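Local structure of mannan endo-1,4-beta-mannosidase (Bacillus subtilis, 3CBW) at residues 167-172 and 217-222; 68-73 and 321-326; 254-259 and 295-300; 86-91 and 152-157. The protein hydrolyses internal beta-1,4-mannosidic linkages in mannan, galactomannan and glucomannan, and so takes part in the breakdown of glucomannan. The protein carries 3 engineered substitutions. All coordinates share one frame; numbering follows the deposited sequence.

The four contacts sample the layers of one TIM barrel, from its sheet outwards. Contact 1 is the buried pairing of two neighbouring barrel strands, its centre about 10 Å from that of the chain. Contacts 2, 3 and 4, where loops meet helices, have centres about 18 to 19 Å from it. Contact 1 touches contact 2 through Leu170 and Ile72, and contact 4 through Leu217 and Ala156. A salt bridge from Lys295 NZ to Asp325 OD1, 2.7 Å, joins contacts 2 and 3. All four come within about 8 to 10 Å, side chain to side chain, of probable active-site residues: Phe171 to His175, Pro70 to Asn308, Ile258 to Tyr251, Ile91 to His114.

Contact 1 (167-172 and 217-222); sequences VPVLFR and LDHLIW
Val169, Leu170 and Phe171 pair with Leu220, Ile221 and Trp222 as neighbouring parallel strands of a TIM barrel, joined through helix 194-214 in a beta-alpha-beta crossover. The short strand axes come within 4.7 Å and cross at -42°. The ladder begins where Val169 N donates to His219 O (2.9 Å); Ile221 N then gives to Val169 O, and Phe171 N to Ile221 O at 2.8 Å, a nearly straight bond.

Side chains alternate between the two faces. On one, CD2 of Leu170 lies against CG2 of Ile221 at 3.8 Å, the two side chains running alongside each other in the same direction. The opposite face carries an aromatic pair. With CG anti to the backbone N (chi1 -176°), the ring of Phe171 presents its CD2-CE2 edge to the benzo face of Trp222, a T-shaped stack with planes at 89° and centroids 5.0 Å apart; CE2 is 3.6 Å from Trp222 CH2. Tyr204 and Met211 of helix 194-214 also pack on this indole. Further back, Val169 CB meets Leu220 CD2, while CG2 of the same valine touches His219 CD2. That imidazole turns its CD2 edge to Val167 O at 3.1 Å, a buried carbonyl without a hydrogen-bonding partner in the model.

Just beyond the ladder, Arg172 forms salt bridges with Asp249 and with Glu275, the nucleophile by similarity. The paired strands thus lead from the buried barrel wall toward the catalytic end, as expected of a family 26 glycoside hydrolase.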
loop_
_atom_site.group_PDB
_atom_site.type_symbol
_atom_site.label_atom_id
_atom_site.label_comp_id
_atom_site.label_asym_id
_atom_site.label_seq_id
_atom_site.Cartn_x
_atom_site.Cartn_y
_atom_site.Cartn_z
ATOM N N VAL A 167 -11.189 11.796 5.068
ATOM C CA VAL A 167 -10.006 11.577 4.237
ATOM C C VAL A 167 -9.941 10.121 3.766
ATOM O O VAL A 167 -9.820 9.216 4.595
ATOM C CB VAL A 167 -8.740 11.901 5.038
ATOM C CG1 VAL A 167 -7.480 11.563 4.247
ATOM C CG2 VAL A 167 -8.751 13.373 5.463
ATOM N N PRO A 168 -10.016 9.883 2.439
ATOM C CA PRO A 168 -9.847 8.527 1.922
ATOM C C PRO A 168 -8.406 8.067 2.133
ATOM O O PRO A 168 -7.480 8.870 2.000
ATOM C CB PRO A 168 -10.121 8.689 0.426
ATOM C CG PRO A 168 -9.771 10.104 0.130
ATOM C CD PRO A 168 -10.149 10.879 1.359
ATOM N N VAL A 169 -8.236 6.784 2.414
ATOM C CA VAL A 169 -6.910 6.223 2.672
ATOM C C VAL A 169 -6.722 4.953 1.859
ATOM O O VAL A 169 -7.565 4.053 1.907
ATOM C CB VAL A 169 -6.754 5.846 4.172
ATOM C CG1 VAL A 169 -5.442 5.096 4.451
ATOM C CG2 VAL A 169 -6.863 7.078 5.045
ATOM N N LEU A 170 -5.606 4.884 1.137
ATOM C CA LEU A 170 -5.183 3.646 0.499
ATOM C C LEU A 170 -4.562 2.791 1.602
ATOM O O LEU A 170 -3.474 3.095 2.094
ATOM C CB LEU A 170 -4.162 3.962 -0.586
ATOM C CG LEU A 170 -4.674 4.765 -1.783
ATOM C CD1 LEU A 170 -3.530 5.300 -2.645
ATOM C CD2 LEU A 170 -5.641 3.938 -2.626
ATOM N N PHE A 171 -5.272 1.739 2.003
ATOM C CA PHE A 171 -4.875 0.924 3.163
ATOM C C PHE A 171 -4.345 -0.399 2.649
ATOM O O PHE A 171 -5.068 -1.155 1.984
ATOM C CB PHE A 171 -6.069 0.720 4.091
ATOM C CG PHE A 171 -5.744 -0.017 5.355
ATOM C CD1 PHE A 171 -4.829 0.504 6.259
ATOM C CD2 PHE A 171 -6.391 -1.207 5.667
ATOM C CE1 PHE A 171 -4.529 -0.159 7.436
ATOM C CE2 PHE A 171 -6.112 -1.877 6.858
ATOM C CZ PHE A 171 -5.174 -1.357 7.748
ATOM N N ARG A 172 -3.068 -0.650 2.914
ATOM C CA ARG A 172 -2.369 -1.766 2.295
ATOM C C ARG A 172 -1.759 -2.659 3.378
ATOM O O ARG A 172 -0.569 -2.576 3.642
ATOM C CB ARG A 172 -1.294 -1.213 1.348
ATOM C CG ARG A 172 -0.529 -2.268 0.558
ATOM C CD ARG A 172 0.417 -1.603 -0.430
ATOM N NE ARG A 172 1.507 -0.857 0.197
ATOM C CZ ARG A 172 2.744 -1.300 0.371
ATOM N NH1 ARG A 172 3.097 -2.513 -0.026
ATOM N NH2 ARG A 172 3.639 -0.526 0.948
ATOM N N LEU A 217 -14.926 1.581 9.951
ATOM C CA LEU A 217 -14.052 2.480 9.195
ATOM C C LEU A 217 -14.449 2.536 7.719
ATOM O O LEU A 217 -14.253 1.576 6.979
ATOM C CB LEU A 217 -12.582 2.107 9.389
ATOM C CG LEU A 217 -12.088 2.215 10.838
ATOM C CD1 LEU A 217 -10.738 1.563 10.991
ATOM C CD2 LEU A 217 -12.011 3.649 11.354
ATOM N N ASP A 218 -15.014 3.671 7.308
ATOM C CA ASP A 218 -15.707 3.805 6.022
ATOM C C ASP A 218 -14.946 4.643 4.988
ATOM O O ASP A 218 -15.500 4.986 3.949
ATOM C CB ASP A 218 -17.134 4.354 6.257
ATOM C CG ASP A 218 -18.034 3.368 6.974
ATOM O OD1 ASP A 218 -17.813 2.149 6.841
ATOM O OD2 ASP A 218 -18.970 3.835 7.664
ATOM N N HIS A 219 -13.670 4.896 5.252
ATOM C CA HIS A 219 -12.831 5.735 4.402
ATOM C C HIS A 219 -11.657 4.941 3.824
ATOM O O HIS A 219 -10.738 5.533 3.273
ATOM C CB HIS A 219 -12.322 6.931 5.208
ATOM C CG HIS A 219 -11.429 6.551 6.348
ATOM N ND1 HIS A 219 -11.683 5.463 7.163
ATOM C CD2 HIS A 219 -10.264 7.088 6.783
ATOM C CE1 HIS A 219 -10.716 5.362 8.063
ATOM N NE2 HIS A 219 -9.848 6.338 7.857
ATOM N N LEU A 220 -11.687 3.615 3.946
ATOM C CA LEU A 220 -10.562 2.779 3.516
ATOM C C LEU A 220 -10.777 2.161 2.148
ATOM O O LEU A 220 -11.858 1.654 1.828
ATOM C CB LEU A 220 -10.304 1.651 4.522
ATOM C CG LEU A 220 -10.091 2.063 5.982
ATOM C CD1 LEU A 220 -9.835 0.860 6.865
ATOM C CD2 LEU A 220 -8.941 3.075 6.093
ATOM N N ILE A 221 -9.716 2.230 1.349
ATOM C CA ILE A 221 -9.628 1.571 0.047
ATOM C C ILE A 221 -8.585 0.479 0.234
ATOM O O ILE A 221 -7.444 0.756 0.589
ATOM C CB ILE A 221 -9.213 2.587 -1.036
ATOM C CG1 ILE A 221 -10.334 3.624 -1.239
ATOM C CG2 ILE A 221 -8.870 1.880 -2.352
ATOM C CD1 ILE A 221 -9.973 4.765 -2.175
ATOM N N TRP A 222 -8.998 -0.766 0.035
ATOM C CA TRP A 222 -8.220 -1.935 0.427
ATOM C C TRP A 222 -7.292 -2.411 -0.681
ATOM O O TRP A 222 -7.749 -2.682 -1.806
ATOM C CB TRP A 222 -9.181 -3.052 0.857
ATOM C CG TRP A 222 -9.835 -2.711 2.155
ATOM C CD1 TRP A 222 -10.892 -1.869 2.343
ATOM C CD2 TRP A 222 -9.422 -3.144 3.450
ATOM N NE1 TRP A 222 -11.178 -1.772 3.682
ATOM C CE2 TRP A 222 -10.292 -2.544 4.385
ATOM C CE3 TRP A 222 -8.427 -4.013 3.912
ATOM C CZ2 TRP A 222 -10.191 -2.776 5.758
ATOM C CZ3 TRP A 222 -8.327 -4.241 5.281
ATOM C CH2 TRP A 222 -9.190 -3.612 6.187
#

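Contact 2 (68-73 and 321-326); sequences QSPAIY and ALYHDS
Tyr323 reaches from helix 319-324 with its phenol directed at Pro70, and this is the tight half of the contact. Its OH lies 3.5 Å from Pro70 CB, a van der Waals contact, since CB offers the hydroxyl no hydrogen-bonding partner. The CE2 side of the ring runs along the backbone leading into the proline: CE2 is 3.9 Å from Pro70 N and 4.0 Å from Ser69 C, and Pro70 CA sits at the ring edge, near its plane. One position further back, Gln68 CB meets Tyr323 CD2 at 3.9 Å. A single buried ring therefore spans three successive residues.

Those residues belong to the connection between helix 57-66 and strand 72-79 of the TIM barrel, so the tyrosine wedges a late barrel helix against an early alpha-to-beta loop. Ile62 and Thr66 of helix 57-66 and Ser43 of strand 41-49 also touch the phenol, placing it between the sheet and its helical layer.

Toward solvent the fit slackens. The exposed His324 ring approaches Gln68 with CE1 alone, 4.2 Å from CG, and the imidazole and amide planes stand 72° apart. Gln68 places CG anti to its carbonyl carbon (chi1 -61°) and then bends at chi2, so that its aliphatic part, rather than its amide, meets the histidine. The polar tie of this ring is instead His324 NE2 to the carbonyl of Thr66, just before the loop.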
loop_
_atom_site.group_PDB
_atom_site.type_symbol
_atom_site.label_atom_id
_atom_site.label_comp_id
_atom_site.label_asym_id
_atom_site.label_seq_id
_atom_site.Cartn_x
_atom_site.Cartn_y
_atom_site.Cartn_z
ATOM N N GLN A 68 7.641 19.130 -8.807
ATOM C CA GLN A 68 6.353 18.487 -8.590
ATOM C C GLN A 68 6.403 17.680 -7.313
ATOM O O GLN A 68 7.474 17.299 -6.854
ATOM C CB GLN A 68 6.038 17.555 -9.756
ATOM C CG GLN A 68 5.925 18.249 -11.110
ATOM C CD GLN A 68 4.685 19.101 -11.224
ATOM O OE1 GLN A 68 3.586 18.692 -10.834
ATOM N NE2 GLN A 68 4.849 20.297 -11.766
ATOM N N SER A 69 5.231 17.393 -6.754
ATOM C CA SER A 69 5.136 16.558 -5.555
ATOM C C SER A 69 4.382 15.265 -5.862
ATOM O O SER A 69 3.498 15.264 -6.716
ATOM C CB SER A 69 4.415 17.297 -4.429
ATOM O OG SER A 69 5.099 18.484 -4.080
ATOM N N PRO A 70 4.703 14.168 -5.142
ATOM C CA PRO A 70 3.976 12.919 -5.398
ATOM C C PRO A 70 2.486 13.062 -5.101
ATOM O O PRO A 70 2.099 13.699 -4.110
ATOM C CB PRO A 70 4.622 11.918 -4.430
ATOM C CG PRO A 70 5.317 12.750 -3.387
ATOM C CD PRO A 70 5.730 14.017 -4.094
ATOM N N ALA A 71 1.643 12.498 -5.960
ATOM C CA ALA A 71 0.207 12.497 -5.694
ATOM C C ALA A 71 -0.147 11.724 -4.421
ATOM O O ALA A 71 -1.020 12.148 -3.654
ATOM C CB ALA A 71 -0.570 11.969 -6.887
ATOM N N ILE A 72 0.528 10.595 -4.198
ATOM C CA ILE A 72 0.291 9.749 -3.042
ATOM C C ILE A 72 1.465 9.840 -2.074
ATOM O O ILE A 72 2.630 9.821 -2.491
ATOM C CB ILE A 72 0.100 8.291 -3.493
ATOM C CG1 ILE A 72 -1.160 8.185 -4.357
ATOM C CG2 ILE A 72 0.035 7.339 -2.280
ATOM C CD1 ILE A 72 -1.248 6.900 -5.140
ATOM N N TYR A 73 1.160 9.974 -0.780
ATOM C CA TYR A 73 2.213 10.002 0.233
ATOM C C TYR A 73 1.931 8.930 1.262
ATOM O O TYR A 73 0.820 8.844 1.793
ATOM C CB TYR A 73 2.332 11.374 0.878
ATOM C CG TYR A 73 3.722 11.682 1.380
ATOM C CD1 TYR A 73 4.816 11.661 0.521
ATOM C CD2 TYR A 73 3.946 12.043 2.712
ATOM C CE1 TYR A 73 6.102 11.961 0.976
ATOM C CE2 TYR A 73 5.236 12.355 3.172
ATOM C CZ TYR A 73 6.297 12.325 2.294
ATOM O OH TYR A 73 7.574 12.650 2.711
ATOM N N ALA A 321 12.135 13.167 -15.685
ATOM C CA ALA A 321 11.399 12.513 -16.766
ATOM C C ALA A 321 10.192 11.745 -16.226
ATOM O O ALA A 321 9.124 11.757 -16.843
ATOM C CB ALA A 321 12.308 11.605 -17.568
ATOM N N LEU A 322 10.361 11.091 -15.073
ATOM C CA LEU A 322 9.265 10.392 -14.392
ATOM C C LEU A 322 8.146 11.361 -14.009
ATOM O O LEU A 322 6.970 11.125 -14.312
ATOM C CB LEU A 322 9.790 9.692 -13.133
ATOM C CG LEU A 322 8.758 9.011 -12.224
ATOM C CD1 LEU A 322 8.161 7.782 -12.923
ATOM C CD2 LEU A 322 9.411 8.625 -10.906
ATOM N N TYR A 323 8.511 12.459 -13.362
ATOM C CA TYR A 323 7.527 13.385 -12.827
ATOM C C TYR A 323 6.902 14.286 -13.885
ATOM O O TYR A 323 5.785 14.762 -13.706
ATOM C CB TYR A 323 8.101 14.155 -11.626
ATOM C CG TYR A 323 7.869 13.400 -10.345
ATOM C CD1 TYR A 323 8.722 12.373 -9.933
ATOM C CD2 TYR A 323 6.753 13.689 -9.563
ATOM C CE1 TYR A 323 8.465 11.666 -8.765
ATOM C CE2 TYR A 323 6.487 12.990 -8.410
ATOM C CZ TYR A 323 7.342 11.978 -8.011
ATOM O OH TYR A 323 7.058 11.300 -6.849
ATOM N N HIS A 324 7.604 14.484 -15.001
ATOM C CA HIS A 324 7.094 15.348 -16.067
ATOM C C HIS A 324 6.486 14.590 -17.229
ATOM O O HIS A 324 5.986 15.211 -18.167
ATOM C CB HIS A 324 8.178 16.314 -16.555
ATOM C CG HIS A 324 8.589 17.303 -15.514
ATOM N ND1 HIS A 324 7.910 18.483 -15.303
ATOM C CD2 HIS A 324 9.584 17.272 -14.597
ATOM C CE1 HIS A 324 8.483 19.146 -14.314
ATOM N NE2 HIS A 324 9.506 18.437 -13.873
ATOM N N ASP A 325 6.513 13.260 -17.177
ATOM C CA ASP A 325 5.909 12.467 -18.239
ATOM C C ASP A 325 4.436 12.838 -18.368
ATOM O O ASP A 325 3.769 13.085 -17.363
ATOM C CB ASP A 325 6.044 10.977 -17.951
ATOM C CG ASP A 325 5.744 10.135 -19.169
ATOM O OD1 ASP A 325 4.549 9.915 -19.456
ATOM O OD2 ASP A 325 6.701 9.731 -19.880
ATOM N N SER A 326 3.922 12.874 -19.593
ATOM C CA SER A 326 2.516 13.232 -19.811
ATOM C C SER A 326 1.557 12.289 -19.068
ATOM O O SER A 326 0.450 12.678 -18.727
ATOM C CB SER A 326 2.172 13.273 -21.295
ATOM O OG SER A 326 2.315 11.997 -21.860
#

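Contact 3 (254-259 and 295-300); sequences DAYSIN and KQKYPK
The phenol oxygen of Tyr298 is gripped by two backbone groups: OH donates to Ala255 O at 2.7 Å, and Ile258 N donates to OH at 3.1 Å, with a bent N-H...O angle of 143°. Both partners belong to the loop after barrel strand 245-252, where Asp254 to Ser257 form a type I beta turn. Asp254 braces this turn: its OD1 takes Tyr256 N in an Asx turn, and OD2 receives the hydroxyl of Ser257. The tyrosine, at the C-terminal end of helix 287-297, thus ties this braced turn to the outer helical layer of the TIM barrel. Ile258 crosses the phenol at about a right angle, its CB 3.4 Å from Tyr298 OH. With a phenylalanine in place of Tyr298, the Ala255 carbonyl and Ile258 N-H would probably lose their shared partner, and the loop would be less firmly tied to the helix end.

Toward the surface the fit is looser. Tyr256 and Gln296 share Asn292 OD1 as their polar partner rather than bonding each other. Lys297 bends at chi2 and chi3, and its CG comes 3.9 Å from Tyr256 CD1, while its CB lies over the centre of the Tyr298 ring, 3.6 Å above the plane.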
loop_
_atom_site.group_PDB
_atom_site.type_symbol
_atom_site.label_atom_id
_atom_site.label_comp_id
_atom_site.label_asym_id
_atom_site.label_seq_id
_atom_site.Cartn_x
_atom_site.Cartn_y
_atom_site.Cartn_z
ATOM N N ASP A 254 15.460 -4.363 -13.957
ATOM C CA ASP A 254 14.845 -4.378 -15.278
ATOM C C ASP A 254 13.360 -4.072 -15.135
ATOM O O ASP A 254 12.576 -4.931 -14.712
ATOM C CB ASP A 254 15.046 -5.761 -15.902
ATOM C CG ASP A 254 14.464 -5.886 -17.299
ATOM O OD1 ASP A 254 13.826 -4.941 -17.803
ATOM O OD2 ASP A 254 14.662 -6.965 -17.894
ATOM N N ALA A 255 12.975 -2.856 -15.512
ATOM C CA ALA A 255 11.581 -2.428 -15.421
ATOM C C ALA A 255 10.626 -3.187 -16.321
ATOM O O ALA A 255 9.430 -3.157 -16.102
ATOM C CB ALA A 255 11.479 -0.947 -15.734
ATOM N N TYR A 256 11.148 -3.868 -17.329
ATOM C CA TYR A 256 10.315 -4.451 -18.368
ATOM C C TYR A 256 10.019 -5.929 -18.135
ATOM O O TYR A 256 9.214 -6.514 -18.865
ATOM C CB TYR A 256 10.994 -4.265 -19.723
ATOM C CG TYR A 256 11.164 -2.815 -20.119
ATOM C CD1 TYR A 256 10.317 -2.230 -21.048
ATOM C CD2 TYR A 256 12.176 -2.033 -19.561
ATOM C CE1 TYR A 256 10.477 -0.898 -21.423
ATOM C CE2 TYR A 256 12.326 -0.711 -19.914
ATOM C CZ TYR A 256 11.488 -0.159 -20.840
ATOM O OH TYR A 256 11.691 1.152 -21.192
ATOM N N SER A 257 10.670 -6.508 -17.127
ATOM C CA SER A 257 10.585 -7.939 -16.843
ATOM C C SER A 257 9.817 -8.255 -15.572
ATOM O O SER A 257 9.913 -9.365 -15.047
ATOM C CB SER A 257 11.988 -8.535 -16.761
ATOM O OG SER A 257 12.553 -8.594 -18.054
ATOM N N ILE A 258 9.053 -7.291 -15.076
ATOM C CA ILE A 258 8.310 -7.505 -13.841
ATOM C C ILE A 258 7.184 -8.495 -14.099
ATOM O O ILE A 258 6.406 -8.328 -15.036
ATOM C CB ILE A 258 7.765 -6.189 -13.262
ATOM C CG1 ILE A 258 8.907 -5.190 -13.031
ATOM C CG2 ILE A 258 7.039 -6.463 -11.949
ATOM C CD1 ILE A 258 8.450 -3.751 -12.780
ATOM N N ASN A 259 7.143 -9.545 -13.285
ATOM C CA ASN A 259 6.147 -10.596 -13.406
ATOM C C ASN A 259 4.935 -10.304 -12.532
ATOM O O ASN A 259 5.084 -9.873 -11.385
ATOM C CB ASN A 259 6.808 -11.919 -12.989
ATOM C CG ASN A 259 5.886 -13.114 -13.084
ATOM O OD1 ASN A 259 5.002 -13.302 -12.246
ATOM N ND2 ASN A 259 6.115 -13.962 -14.087
ATOM N N LYS A 295 4.102 2.485 -19.838
ATOM C CA LYS A 295 3.405 2.803 -21.081
ATOM C C LYS A 295 3.377 1.615 -22.040
ATOM O O LYS A 295 2.364 1.352 -22.695
ATOM C CB LYS A 295 4.058 3.987 -21.772
ATOM C CG LYS A 295 3.963 5.271 -21.013
ATOM C CD LYS A 295 4.472 6.370 -21.888
ATOM C CE LYS A 295 4.583 7.633 -21.109
ATOM N NZ LYS A 295 4.549 8.838 -21.986
ATOM N N GLN A 296 4.486 0.889 -22.126
ATOM C CA GLN A 296 4.600 -0.209 -23.095
ATOM C C GLN A 296 4.063 -1.551 -22.604
ATOM O O GLN A 296 3.554 -2.348 -23.402
ATOM C CB GLN A 296 6.066 -0.404 -23.496
ATOM C CG GLN A 296 6.687 0.763 -24.240
ATOM C CD GLN A 296 7.816 0.315 -25.140
ATOM O OE1 GLN A 296 7.613 -0.509 -26.037
ATOM N NE2 GLN A 296 9.015 0.832 -24.898
ATOM N N LYS A 297 4.219 -1.817 -21.308
ATOM C CA LYS A 297 4.029 -3.160 -20.728
ATOM C C LYS A 297 2.897 -3.210 -19.694
ATOM O O LYS A 297 2.271 -4.241 -19.523
ATOM C CB LYS A 297 5.309 -3.649 -20.019
ATOM C CG LYS A 297 6.636 -3.547 -20.800
ATOM C CD LYS A 297 6.676 -4.423 -22.043
ATOM C CE LYS A 297 6.712 -5.907 -21.714
ATOM N NZ LYS A 297 6.754 -6.673 -22.991
ATOM N N TYR A 298 2.669 -2.113 -18.970
ATOM C CA TYR A 298 1.742 -2.136 -17.826
ATOM C C TYR A 298 0.749 -0.966 -17.885
ATOM O O TYR A 298 0.602 -0.221 -16.918
ATOM C CB TYR A 298 2.517 -2.118 -16.484
ATOM C CG TYR A 298 3.831 -2.882 -16.472
ATOM C CD1 TYR A 298 3.873 -4.278 -16.586
ATOM C CD2 TYR A 298 5.041 -2.205 -16.326
ATOM C CE1 TYR A 298 5.096 -4.968 -16.566
ATOM C CE2 TYR A 298 6.258 -2.886 -16.306
ATOM C CZ TYR A 298 6.276 -4.260 -16.440
ATOM O OH TYR A 298 7.488 -4.934 -16.427
ATOM N N PRO A 299 0.040 -0.797 -19.012
ATOM C CA PRO A 299 -0.735 0.428 -19.174
ATOM C C PRO A 299 -1.902 0.625 -18.195
ATOM O O PRO A 299 -2.323 1.765 -17.983
ATOM C CB PRO A 299 -1.233 0.345 -20.627
ATOM C CG PRO A 299 -1.265 -1.117 -20.902
ATOM C CD PRO A 299 -0.058 -1.656 -20.207
ATOM N N LYS A 300 -2.408 -0.462 -17.609
ATOM C CA LYS A 300 -3.510 -0.356 -16.639
ATOM C C LYS A 300 -3.065 0.155 -15.261
ATOM O O LYS A 300 -3.900 0.381 -14.388
ATOM C CB LYS A 300 -4.244 -1.689 -16.496
ATOM C CG LYS A 300 -5.009 -2.109 -17.740
ATOM C CD LYS A 300 -5.706 -3.427 -17.489
ATOM C CE LYS A 300 -6.654 -3.774 -18.616
ATOM N NZ LYS A 300 -7.393 -5.019 -18.269
#

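Contact 4 (86-91 and 152-157); sequences NIEDSI and LSKIAD
A short 3-10 turn, 87-90, runs up to helix 143-163 so that the CA atoms of Glu88 and Lys154, like those of Ile91 and Ile155, are 6.9 Å apart. Lys154 carries the polar part of the contact. Its CG is anti to the backbone N (chi1 -165°) and the chain stays extended beyond, which delivers NZ to the end of the turn. There it donates to Ile91 O at 2.8 Å and, at a longer 3.3 Å and from above the carbonyl plane, to Glu88 O. The latter carbonyl already accepts from Ile91 N, and the two donors reach it from opposite faces of its plane. A water 2.8 Å from Lys154 NZ passes a further link to Asp89 OD1, bridging opposite charges that do not touch directly.

The lysine's methylenes pack too: CD lies 3.8 Å from Ile91 CB, the side chains running antiparallel. With an alanine here, the carbonyls of Glu88 and Ile91 would probably lose their ammonium donor, and Ile91 one flank of its packing. Deeper in, Ile91 CD1 meets Ile155 CG1 at 3.8 Å, the two isoleucines crossing at about a right angle; Ala78 and Tyr77 of strand 72-79 line the same apolar layer. Arg79 bonds the carbonyls of Asp89 and Ser90. The whole is a beta-to-alpha loop of a TIM barrel fastened to one of its outer helices, near the probable substrate-binding His114.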
loop_
_atom_site.group_PDB
_atom_site.type_symbol
_atom_site.label_atom_id
_atom_site.label_comp_id
_atom_site.label_asym_id
_atom_site.label_seq_id
_atom_site.Cartn_x
_atom_site.Cartn_y
_atom_site.Cartn_z
ATOM N N ASN A 86 4.662 -3.521 25.652
ATOM C CA ASN A 86 3.408 -4.029 25.120
ATOM C C ASN A 86 3.554 -4.052 23.608
ATOM O O ASN A 86 4.132 -3.130 23.031
ATOM C CB ASN A 86 2.232 -3.134 25.539
ATOM C CG ASN A 86 1.994 -3.145 27.042
ATOM O OD1 ASN A 86 1.957 -4.202 27.666
ATOM N ND2 ASN A 86 1.821 -1.962 27.624
ATOM N N ILE A 87 3.067 -5.110 22.971
ATOM C CA ILE A 87 3.229 -5.243 21.519
ATOM C C ILE A 87 2.684 -4.037 20.738
ATOM O O ILE A 87 3.288 -3.616 19.751
ATOM C CB ILE A 87 2.653 -6.580 20.995
ATOM C CG1 ILE A 87 3.116 -6.820 19.554
ATOM C CG2 ILE A 87 1.114 -6.644 21.152
ATOM C CD1 ILE A 87 2.923 -8.234 19.094
ATOM N N GLU A 88 1.584 -3.458 21.206
ATOM C CA GLU A 88 0.985 -2.321 20.512
ATOM C C GLU A 88 1.812 -1.027 20.592
ATOM O O GLU A 88 1.526 -0.075 19.863
ATOM C CB GLU A 88 -0.485 -2.111 20.916
ATOM C CG GLU A 88 -0.703 -1.611 22.335
ATOM C CD GLU A 88 -0.772 -2.718 23.394
ATOM O OE1 GLU A 88 -0.280 -3.852 23.171
ATOM O OE2 GLU A 88 -1.324 -2.443 24.484
ATOM N N ASP A 89 2.844 -0.993 21.443
ATOM C CA ASP A 89 3.759 0.153 21.481
ATOM C C ASP A 89 4.504 0.322 20.149
ATOM O O ASP A 89 5.031 1.401 19.852
ATOM C CB ASP A 89 4.785 0.014 22.615
ATOM C CG ASP A 89 4.156 -0.019 23.997
ATOM O OD1 ASP A 89 2.975 0.351 24.156
ATOM O OD2 ASP A 89 4.874 -0.428 24.938
ATOM N N SER A 90 4.575 -0.754 19.369
ATOM C CA SER A 90 5.139 -0.712 18.028
ATOM C C SER A 90 4.337 0.171 17.067
ATOM O O SER A 90 4.866 0.578 16.051
ATOM C CB SER A 90 5.253 -2.134 17.460
ATOM O OG SER A 90 3.979 -2.723 17.248
ATOM N N ILE A 91 3.072 0.428 17.380
ATOM C CA ILE A 91 2.204 1.249 16.543
ATOM C C ILE A 91 2.284 2.709 16.974
ATOM O O ILE A 91 2.138 3.016 18.155
ATOM C CB ILE A 91 0.732 0.776 16.665
ATOM C CG1 ILE A 91 0.578 -0.722 16.349
ATOM C CG2 ILE A 91 -0.206 1.648 15.833
ATOM C CD1 ILE A 91 0.900 -1.102 14.930
ATOM N N LEU A 152 -4.459 -4.094 16.294
ATOM C CA LEU A 152 -5.515 -3.644 15.398
ATOM C C LEU A 152 -6.320 -2.512 16.026
ATOM O O LEU A 152 -6.722 -1.582 15.335
ATOM C CB LEU A 152 -6.433 -4.801 15.002
ATOM C CG LEU A 152 -5.783 -5.985 14.264
ATOM C CD1 LEU A 152 -6.842 -6.989 13.843
ATOM C CD2 LEU A 152 -4.962 -5.526 13.061
ATOM N N SER A 153 -6.567 -2.588 17.333
ATOM C CA SER A 153 -7.338 -1.562 18.015
ATOM C C SER A 153 -6.638 -0.219 17.948
ATOM O O SER A 153 -7.273 0.801 17.698
ATOM C CB SER A 153 -7.580 -1.958 19.468
ATOM O OG SER A 153 -8.429 -1.019 20.087
ATOM N N LYS A 154 -5.324 -0.210 18.164
ATOM C CA LYS A 154 -4.579 1.037 18.130
ATOM C C LYS A 154 -4.502 1.601 16.706
ATOM O O LYS A 154 -4.600 2.805 16.504
ATOM C CB LYS A 154 -3.184 0.843 18.733
ATOM C CG LYS A 154 -2.486 2.142 19.050
ATOM C CD LYS A 154 -1.174 1.917 19.778
ATOM C CE LYS A 154 -0.489 3.241 20.018
ATOM N NZ LYS A 154 0.876 3.037 20.599
ATOM N N ILE A 155 -4.327 0.717 15.729
ATOM C CA ILE A 155 -4.347 1.097 14.313
ATOM C C ILE A 155 -5.690 1.743 13.966
ATOM O O ILE A 155 -5.736 2.821 13.360
ATOM C CB ILE A 155 -4.059 -0.126 13.400
ATOM C CG1 ILE A 155 -2.596 -0.558 13.557
ATOM C CG2 ILE A 155 -4.373 0.207 11.938
ATOM C CD1 ILE A 155 -2.346 -1.992 13.144
ATOM N N ALA A 156 -6.779 1.099 14.382
ATOM C CA ALA A 156 -8.114 1.616 14.098
ATOM C C ALA A 156 -8.341 2.973 14.749
ATOM O O ALA A 156 -8.952 3.844 14.144
ATOM C CB ALA A 156 -9.178 0.636 14.540
ATOM N N ASP A 157 -7.827 3.168 15.967
ATOM C CA ASP A 157 -7.938 4.479 16.624
ATOM C C ASP A 157 -7.273 5.542 15.751
ATOM O O ASP A 157 -7.791 6.646 15.591
ATOM C CB ASP A 157 -7.273 4.472 18.004
ATOM C CG ASP A 157 -8.017 3.631 19.040
ATOM O OD1 ASP A 157 -9.156 3.178 18.807
ATOM O OD2 ASP A 157 -7.427 3.436 20.130
HETATM O O HOH W 1 0.852 1.536 22.962
#